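Local coordinates for protein beta-mannosidase (Trichoderma harzianum, PDB 4CVU) that probably hydrolyses terminal, non-reducing beta-D-mannose residues in beta-mannosides, as a fungal member of glycoside hydrolase family 2, at residues A[238-243]-A[348-353]; A[250-255]-A[310-315]; A[270-275]-A[301-306]. One frame throughout, in Å; residues are numbered along the deposited sequence.

Contact 1: A[238-243]-A[348-353]; sequences KGQFNN and FRTILF
Leu352 and Asn243 make the closest touch here: the methyl CD1 of Leu352 rests 3.5 Å from the backbone C of Asn243, lying on the peptide group and not against a side chain. The leucine CG stands trans to its main-chain nitrogen (chi1 177°), which swings the isobutyl end across to the loop. The second touch is lighter. Gln240 stretches straight out from the loop, and its OE1 comes to 4.0 Å from CG2 of Thr350, the two side chains meeting at a slant.

The polar links run through water. One water accepts from both sides, at 3.0 Å from Gln240 NE2 and 2.7 Å from Ile351 N. Another sits 2.9 Å from Asn243 O and 2.8 Å from Phe353 O, within donating distance of both carbonyls, although it has more acceptors around it than protons to give.

Two polar ends have partners outside the segments: Arg237 N donates to Gln240 OE1, and Gln248 NE2 is bonded to Thr350 OG1. With its oxygen held by Arg237, the Gln240 amide is fixed in rotation and turns its NH2 group to the water. The loop follows the start of strand 351-354 without sheet pairing; water bridges stand in for direct bonds across the contact, beside two methyl contacts.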
# COMPACT_ATOMS: atom_id res chain seq x y z
N LYS A 238 -16.80 -55.37 -11.45
CA LYS A 238 -18.05 -55.93 -11.89
C LYS A 238 -18.95 -56.21 -10.67
O LYS A 238 -18.49 -56.73 -9.65
CB LYS A 238 -17.80 -57.20 -12.70
CG LYS A 238 -19.00 -57.62 -13.51
CD LYS A 238 -18.61 -58.41 -14.75
CE LYS A 238 -19.86 -58.79 -15.55
NZ LYS A 238 -20.67 -57.56 -15.86
N GLY A 239 -20.21 -55.83 -10.77
CA GLY A 239 -21.17 -55.98 -9.66
C GLY A 239 -21.16 -54.83 -8.64
O GLY A 239 -21.93 -54.85 -7.70
N GLN A 240 -20.27 -53.86 -8.82
CA GLN A 240 -20.10 -52.77 -7.84
C GLN A 240 -21.28 -51.82 -7.86
O GLN A 240 -21.74 -51.41 -8.92
CB GLN A 240 -18.78 -52.00 -8.09
CG GLN A 240 -18.52 -50.80 -7.15
CD GLN A 240 -17.14 -50.18 -7.35
OE1 GLN A 240 -16.34 -50.59 -8.20
NE2 GLN A 240 -16.84 -49.17 -6.51
N PHE A 241 -21.71 -51.41 -6.68
CA PHE A 241 -22.67 -50.33 -6.54
C PHE A 241 -22.19 -49.23 -5.59
O PHE A 241 -21.34 -49.46 -4.75
CB PHE A 241 -24.00 -50.89 -6.06
CG PHE A 241 -25.08 -49.84 -5.95
CD1 PHE A 241 -25.63 -49.27 -7.08
CD2 PHE A 241 -25.48 -49.38 -4.72
CE1 PHE A 241 -26.60 -48.31 -6.98
CE2 PHE A 241 -26.44 -48.41 -4.61
CZ PHE A 241 -27.01 -47.88 -5.74
N ASN A 242 -22.76 -48.05 -5.70
CA ASN A 242 -22.38 -46.94 -4.85
C ASN A 242 -22.58 -47.25 -3.37
O ASN A 242 -23.59 -47.78 -2.98
CB ASN A 242 -23.19 -45.71 -5.23
CG ASN A 242 -23.26 -45.51 -6.74
OD1 ASN A 242 -23.92 -46.25 -7.45
ND2 ASN A 242 -22.60 -44.51 -7.21
N ASN A 243 -21.60 -46.89 -2.56
CA ASN A 243 -21.70 -46.97 -1.11
C ASN A 243 -21.54 -48.38 -0.51
O ASN A 243 -21.68 -48.57 0.67
CB ASN A 243 -23.00 -46.31 -0.63
CG ASN A 243 -22.97 -44.79 -0.76
OD1 ASN A 243 -22.69 -44.12 0.21
ND2 ASN A 243 -23.21 -44.26 -1.92
N PHE A 348 -7.31 -47.28 -12.42
CA PHE A 348 -8.01 -48.46 -11.96
C PHE A 348 -7.87 -48.53 -10.47
O PHE A 348 -6.81 -48.84 -9.96
CB PHE A 348 -7.46 -49.73 -12.63
CG PHE A 348 -7.80 -49.84 -14.07
CD1 PHE A 348 -7.02 -49.21 -15.03
CD2 PHE A 348 -8.91 -50.57 -14.49
CE1 PHE A 348 -7.34 -49.31 -16.38
CE2 PHE A 348 -9.24 -50.67 -15.82
CZ PHE A 348 -8.46 -50.04 -16.77
N ARG A 349 -8.96 -48.18 -9.78
CA ARG A 349 -9.05 -48.34 -8.34
C ARG A 349 -10.48 -48.25 -7.86
O ARG A 349 -11.35 -47.76 -8.57
CB ARG A 349 -8.18 -47.31 -7.58
CG ARG A 349 -8.25 -45.88 -8.08
CD ARG A 349 -9.40 -45.08 -7.49
NE ARG A 349 -10.58 -45.22 -8.32
CZ ARG A 349 -11.53 -44.29 -8.44
NH1 ARG A 349 -11.42 -43.14 -7.80
NH2 ARG A 349 -12.57 -44.53 -9.22
N THR A 350 -10.70 -48.76 -6.66
CA THR A 350 -11.98 -48.62 -6.00
C THR A 350 -11.78 -47.67 -4.84
O THR A 350 -10.76 -47.75 -4.13
CB THR A 350 -12.54 -49.96 -5.48
OG1 THR A 350 -11.69 -50.49 -4.47
CG2 THR A 350 -12.71 -50.96 -6.64
N ILE A 351 -12.71 -46.74 -4.68
CA ILE A 351 -12.75 -45.89 -3.50
C ILE A 351 -14.14 -45.89 -2.91
O ILE A 351 -15.10 -45.50 -3.57
CB ILE A 351 -12.23 -44.46 -3.79
CG1 ILE A 351 -12.18 -43.61 -2.49
CG2 ILE A 351 -13.06 -43.77 -4.87
CD1 ILE A 351 -11.12 -44.03 -1.52
N LEU A 352 -14.24 -46.39 -1.68
CA LEU A 352 -15.48 -46.49 -0.96
C LEU A 352 -15.56 -45.45 0.15
O LEU A 352 -14.58 -45.29 0.92
CB LEU A 352 -15.55 -47.86 -0.28
CG LEU A 352 -16.78 -48.12 0.61
CD1 LEU A 352 -18.04 -48.19 -0.23
CD2 LEU A 352 -16.58 -49.42 1.37
N PHE A 353 -16.67 -44.74 0.23
CA PHE A 353 -17.02 -43.99 1.42
C PHE A 353 -18.04 -44.83 2.18
O PHE A 353 -19.12 -45.08 1.69
CB PHE A 353 -17.58 -42.60 1.13
CG PHE A 353 -18.24 -41.95 2.33
CD1 PHE A 353 -17.51 -41.68 3.48
CD2 PHE A 353 -19.59 -41.62 2.31
CE1 PHE A 353 -18.12 -41.11 4.60
CE2 PHE A 353 -20.21 -41.06 3.43
CZ PHE A 353 -19.47 -40.79 4.57
O HOH W 1 -14.61 -47.13 -6.56
O HOH W 2 -21.48 -46.30 2.49

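Contact 2: A[250-255]-A[310-315]; sequences APWVVN and PKLWWP. With NAG (2-acetamido-2-deoxy-beta-D-glucopyranose), chain E.
Trp252 opens strand 252-261 of the immunoglobulin-like beta domain found in family 2 glycoside hydrolases, and it packs on Pro310 and Leu312 in the loop that links two other strands of that domain. The indole is met at two places. On the pyrrole part, CD1 of Trp252 lies 3.5 Å from CG of Pro310, with CD of the same proline a little further off. On the benzo part, CZ2 of Trp252 is 3.7 Å from CD2 of Leu312. Both aliphatic groups arrive obliquely. A chi1 of -72° at Trp252 sets CG opposite the carbonyl carbon and sends the indole out to the loop, while the CD2 branch of Leu312 reaches in from the loop, on the same side of the ring plane as Pro310 CG.

The hydrogen-bonding link from the indole nitrogen to the loop runs through a water. Lying in the plane of the ring at its edge, it accepts from Trp252 NE1 at 3.0 Å and donates to Pro310 O at 2.7 Å. This single water satisfies a buried N-H and a loop carbonyl together, and helps fix the rotation of the indole.

At the far end of the segment, Asn255 carries an N-linked sugar: its ND2 is bonded to C1 of the N-acetylglucosamine at 1.5 Å, and the sugar is also hydrogen-bonded to Arg473.

Strand 252-261 runs between strands 227-237 and 298-305, with Val253 paired to Phe236 and Trp252 to Ile305. The ring of Phe348 meets the indole edge-to-face. Further along the loop, Trp313 packs on Ile377 of strand 374-377 and donates from NE1 to Asp437 O in helix 430-439, so the same loop reaches from the beta domain to what is probably the catalytic barrel.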
# COMPACT_ATOMS: atom_id res chain seq x y z
N ALA A 250 -12.86 -59.37 -8.69
CA ALA A 250 -13.70 -59.34 -9.87
C ALA A 250 -13.07 -58.59 -11.03
O ALA A 250 -12.17 -57.78 -10.82
CB ALA A 250 -15.06 -58.75 -9.53
N PRO A 251 -13.54 -58.86 -12.25
CA PRO A 251 -13.02 -58.12 -13.41
C PRO A 251 -13.40 -56.63 -13.44
O PRO A 251 -14.40 -56.22 -12.85
CB PRO A 251 -13.62 -58.86 -14.62
CG PRO A 251 -14.74 -59.68 -14.08
CD PRO A 251 -14.45 -59.95 -12.64
N TRP A 252 -12.59 -55.83 -14.13
CA TRP A 252 -12.87 -54.40 -14.29
C TRP A 252 -13.87 -54.20 -15.42
O TRP A 252 -13.78 -54.88 -16.43
CB TRP A 252 -11.59 -53.62 -14.58
CG TRP A 252 -10.68 -53.51 -13.41
CD1 TRP A 252 -9.53 -54.20 -13.19
CD2 TRP A 252 -10.85 -52.64 -12.29
NE1 TRP A 252 -8.96 -53.81 -12.00
CE2 TRP A 252 -9.76 -52.86 -11.42
CE3 TRP A 252 -11.82 -51.70 -11.93
CZ2 TRP A 252 -9.62 -52.17 -10.22
CZ3 TRP A 252 -11.68 -51.02 -10.74
CH2 TRP A 252 -10.59 -51.26 -9.89
N VAL A 253 -14.85 -53.32 -15.24
CA VAL A 253 -15.69 -52.89 -16.34
C VAL A 253 -15.33 -51.44 -16.62
O VAL A 253 -15.29 -50.62 -15.70
CB VAL A 253 -17.19 -52.98 -16.01
CG1 VAL A 253 -18.02 -52.55 -17.22
CG2 VAL A 253 -17.57 -54.39 -15.58
N VAL A 254 -15.00 -51.16 -17.88
CA VAL A 254 -14.78 -49.82 -18.37
C VAL A 254 -15.99 -49.39 -19.18
O VAL A 254 -16.26 -49.95 -20.22
CB VAL A 254 -13.54 -49.76 -19.27
CG1 VAL A 254 -13.31 -48.35 -19.81
CG2 VAL A 254 -12.31 -50.25 -18.50
N ASN A 255 -16.74 -48.40 -18.69
CA ASN A 255 -17.91 -47.89 -19.36
C ASN A 255 -17.63 -46.48 -19.89
O ASN A 255 -17.13 -45.65 -19.17
CB ASN A 255 -19.07 -47.85 -18.37
CG ASN A 255 -20.41 -47.60 -19.04
OD1 ASN A 255 -20.58 -47.80 -20.24
ND2 ASN A 255 -21.38 -47.17 -18.24
N PRO A 310 -4.85 -54.72 -15.30
CA PRO A 310 -4.46 -53.33 -14.97
C PRO A 310 -3.77 -53.19 -13.61
O PRO A 310 -4.21 -53.79 -12.64
CB PRO A 310 -5.80 -52.58 -14.96
CG PRO A 310 -6.86 -53.58 -15.29
CD PRO A 310 -6.28 -54.95 -15.08
N LYS A 311 -2.70 -52.40 -13.58
CA LYS A 311 -2.03 -52.02 -12.34
C LYS A 311 -2.82 -50.93 -11.59
O LYS A 311 -3.35 -50.02 -12.21
CB LYS A 311 -0.63 -51.53 -12.65
CG LYS A 311 0.30 -52.63 -13.15
CD LYS A 311 1.65 -52.06 -13.51
CE LYS A 311 2.54 -53.12 -14.12
NZ LYS A 311 3.93 -53.01 -13.57
N LEU A 312 -2.91 -51.07 -10.26
CA LEU A 312 -3.79 -50.23 -9.44
C LEU A 312 -3.23 -48.83 -9.12
O LEU A 312 -2.04 -48.63 -8.95
CB LEU A 312 -4.19 -50.95 -8.15
CG LEU A 312 -4.90 -52.30 -8.29
CD1 LEU A 312 -5.47 -52.77 -6.96
CD2 LEU A 312 -6.02 -52.23 -9.30
N TRP A 313 -4.13 -47.86 -9.09
CA TRP A 313 -3.84 -46.52 -8.58
C TRP A 313 -3.98 -46.53 -7.07
O TRP A 313 -4.93 -47.10 -6.52
CB TRP A 313 -4.80 -45.52 -9.21
CG TRP A 313 -4.59 -44.05 -8.84
CD1 TRP A 313 -3.92 -43.11 -9.58
CD2 TRP A 313 -5.12 -43.35 -7.69
NE1 TRP A 313 -3.97 -41.87 -8.94
CE2 TRP A 313 -4.71 -42.00 -7.80
CE3 TRP A 313 -5.88 -43.74 -6.58
CZ2 TRP A 313 -5.03 -41.05 -6.83
CZ3 TRP A 313 -6.21 -42.76 -5.62
CH2 TRP A 313 -5.78 -41.45 -5.75
N TRP A 314 -3.01 -45.91 -6.41
CA TRP A 314 -3.05 -45.68 -4.97
C TRP A 314 -2.79 -44.19 -4.66
O TRP A 314 -2.11 -43.49 -5.43
CB TRP A 314 -1.97 -46.52 -4.27
CG TRP A 314 -2.08 -47.99 -4.52
CD1 TRP A 314 -1.47 -48.69 -5.52
CD2 TRP A 314 -2.82 -48.96 -3.75
NE1 TRP A 314 -1.78 -50.01 -5.43
CE2 TRP A 314 -2.60 -50.21 -4.35
CE3 TRP A 314 -3.62 -48.89 -2.61
CZ2 TRP A 314 -3.17 -51.38 -3.87
CZ3 TRP A 314 -4.19 -50.06 -2.12
CH2 TRP A 314 -3.96 -51.30 -2.75
N PRO A 315 -3.29 -43.72 -3.53
CA PRO A 315 -2.87 -42.39 -3.02
C PRO A 315 -1.36 -42.32 -2.70
O PRO A 315 -0.66 -43.33 -2.67
CB PRO A 315 -3.71 -42.23 -1.74
CG PRO A 315 -4.92 -43.10 -1.96
CD PRO A 315 -4.42 -44.27 -2.75
C1 NAG E . -22.73 -46.84 -18.66
C2 NAG E . -23.80 -47.79 -18.14
C3 NAG E . -25.16 -47.34 -18.62
C4 NAG E . -25.42 -45.89 -18.17
C5 NAG E . -24.25 -45.01 -18.61
C6 NAG E . -24.28 -43.57 -18.09
C7 NAG E . -23.07 -50.10 -17.77
C8 NAG E . -22.77 -51.44 -18.39
N2 NAG E . -23.48 -49.14 -18.59
O3 NAG E . -26.12 -48.21 -18.07
O4 NAG E . -26.61 -45.40 -18.76
O5 NAG E . -23.03 -45.55 -18.18
O6 NAG E . -23.24 -42.86 -18.74
O7 NAG E . -22.94 -49.96 -16.56
O HOH W 3 -6.24 -55.03 -11.45

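Contact 3: A[270-275]-A[301-306]. With CD (cadmium ion), chain B.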
# COMPACT_ATOMS: atom_id res chain seq x y z
N MET A 270 -18.11 -48.65 -31.35
CA MET A 270 -17.13 -48.02 -30.47
C MET A 270 -15.95 -48.95 -30.19
O MET A 270 -16.10 -50.15 -29.94
CB MET A 270 -17.78 -47.61 -29.14
CG MET A 270 -19.01 -46.72 -29.25
SD MET A 270 -19.85 -46.51 -27.66
CE MET A 270 -18.75 -45.30 -26.90
N SER A 271 -14.76 -48.37 -30.25
CA SER A 271 -13.53 -49.07 -29.93
C SER A 271 -12.70 -48.21 -28.96
O SER A 271 -12.89 -46.99 -28.89
CB SER A 271 -12.73 -49.30 -31.20
OG SER A 271 -12.34 -48.06 -31.75
N VAL A 272 -11.81 -48.85 -28.21
CA VAL A 272 -10.94 -48.15 -27.26
C VAL A 272 -9.52 -48.68 -27.28
O VAL A 272 -9.30 -49.87 -27.45
CB VAL A 272 -11.47 -48.24 -25.80
CG1 VAL A 272 -12.80 -47.51 -25.69
CG2 VAL A 272 -11.60 -49.68 -25.33
N ILE A 273 -8.56 -47.77 -27.12
CA ILE A 273 -7.17 -48.11 -26.84
C ILE A 273 -6.83 -47.57 -25.45
O ILE A 273 -6.98 -46.37 -25.20
CB ILE A 273 -6.20 -47.53 -27.89
CG1 ILE A 273 -6.51 -48.09 -29.30
CG2 ILE A 273 -4.75 -47.85 -27.53
CD1 ILE A 273 -6.06 -47.20 -30.43
N ILE A 274 -6.40 -48.45 -24.56
CA ILE A 274 -5.99 -48.08 -23.22
C ILE A 274 -4.50 -48.36 -23.11
O ILE A 274 -4.07 -49.49 -23.26
CB ILE A 274 -6.74 -48.89 -22.14
CG1 ILE A 274 -8.26 -48.75 -22.34
CG2 ILE A 274 -6.32 -48.44 -20.75
CD1 ILE A 274 -9.10 -49.45 -21.28
N THR A 275 -3.74 -47.31 -22.82
CA THR A 275 -2.28 -47.34 -22.86
C THR A 275 -1.70 -46.71 -21.58
O THR A 275 -2.36 -45.93 -20.89
CB THR A 275 -1.77 -46.61 -24.12
OG1 THR A 275 -0.34 -46.58 -24.12
CG2 THR A 275 -2.28 -45.17 -24.19
N GLY A 301 -20.90 -47.24 -24.60
CA GLY A 301 -20.56 -48.67 -24.66
C GLY A 301 -19.65 -49.07 -23.53
O GLY A 301 -19.09 -48.20 -22.83
N SER A 302 -19.47 -50.38 -23.34
CA SER A 302 -18.59 -50.87 -22.28
C SER A 302 -17.73 -52.04 -22.71
O SER A 302 -17.94 -52.64 -23.76
CB SER A 302 -19.40 -51.26 -21.04
OG SER A 302 -19.96 -52.54 -21.17
N VAL A 303 -16.75 -52.35 -21.87
CA VAL A 303 -15.88 -53.51 -22.08
C VAL A 303 -15.39 -54.03 -20.75
O VAL A 303 -15.21 -53.27 -19.81
CB VAL A 303 -14.68 -53.17 -22.99
CG1 VAL A 303 -13.76 -52.16 -22.37
CG2 VAL A 303 -13.91 -54.43 -23.36
N THR A 304 -15.19 -55.34 -20.66
CA THR A 304 -14.76 -55.96 -19.40
C THR A 304 -13.32 -56.44 -19.55
O THR A 304 -12.98 -56.97 -20.58
CB THR A 304 -15.74 -57.08 -19.01
OG1 THR A 304 -17.03 -56.50 -18.92
CG2 THR A 304 -15.39 -57.72 -17.66
N ILE A 305 -12.50 -56.24 -18.51
CA ILE A 305 -11.06 -56.57 -18.53
C ILE A 305 -10.66 -57.45 -17.33
O ILE A 305 -11.15 -57.24 -16.22
CB ILE A 305 -10.20 -55.30 -18.54
CG1 ILE A 305 -10.57 -54.41 -19.73
CG2 ILE A 305 -8.72 -55.65 -18.58
CD1 ILE A 305 -9.86 -53.06 -19.77
N ASP A 306 -9.78 -58.41 -17.57
CA ASP A 306 -9.42 -59.36 -16.53
C ASP A 306 -8.81 -58.61 -15.36
O ASP A 306 -7.97 -57.74 -15.54
CB ASP A 306 -8.41 -60.37 -17.08
CG ASP A 306 -8.14 -61.50 -16.13
OD1 ASP A 306 -8.41 -61.35 -14.90
OD2 ASP A 306 -7.64 -62.56 -16.63
CD CD B . -7.10 -63.38 -14.51
O HOH W 4 -6.21 -63.15 -12.28
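Strands 270-275 and 301-305 run in the same general sense but splay at 48°, their axes coming within 8.0 Å, so the CA separation widens from 6.8 Å at Met270 and Gly301 to 10.9 Å at Ile274 and Ile305. The side chains change with the gap. At the narrow end the thioether of Met270 lies against bare backbone, SD 3.3 Å from Gly301 N, and a bend at chi3 (78°) lays the methyl CE over the same nitrogen. Midway, Val272 CG2 and Val303 CG1 are a loose 4.4 Å apart. At the wide end Ile274 and Ile305 extend their longer branches and meet tip to tip, CD1 to CD1 at 4.0 Å.

Just past the strand, Asp306 chelates a cadmium ion through both carboxylate oxygens, OD1 at 2.5 Å and OD2 at 2.3 Å from the metal. A water is a further ligand, and OD1 also accepts from His308 N.

Strand 283-294 lies between the two in the sheet order, its Leu289 and Gly287 pairing with Met270 and Val272. Beyond them, Ser271 and Ile273 pair with strand 324-332, and Val303 pairs with Val254 of strand 252-261.

Overall arrangement
Contacts 1 and 3 are made wholly of buried residues, while contact 2 has the partly exposed Leu312 at its loop side. They nest along the chain, contact 3 inside contact 2 and contact 2 inside contact 1. Contact 3 is the interior of the beta domain itself, apolar apart from the Met270 thioether lying on the Gly301 backbone, with its cadmium at an exposed margin. Contacts 2 and 3 share the neighbouring strands 252-261 and 298-305; contact 2 mixes hydrophobic packing with one water. Contact 1 lies nearest the centre of the chain, where the domain hands over to strand 351-354, and relies most on water. Lys238 with Pro251 and Phe348 with Trp313 join contacts 1 and 2 by probable backbone hydrogen bonds.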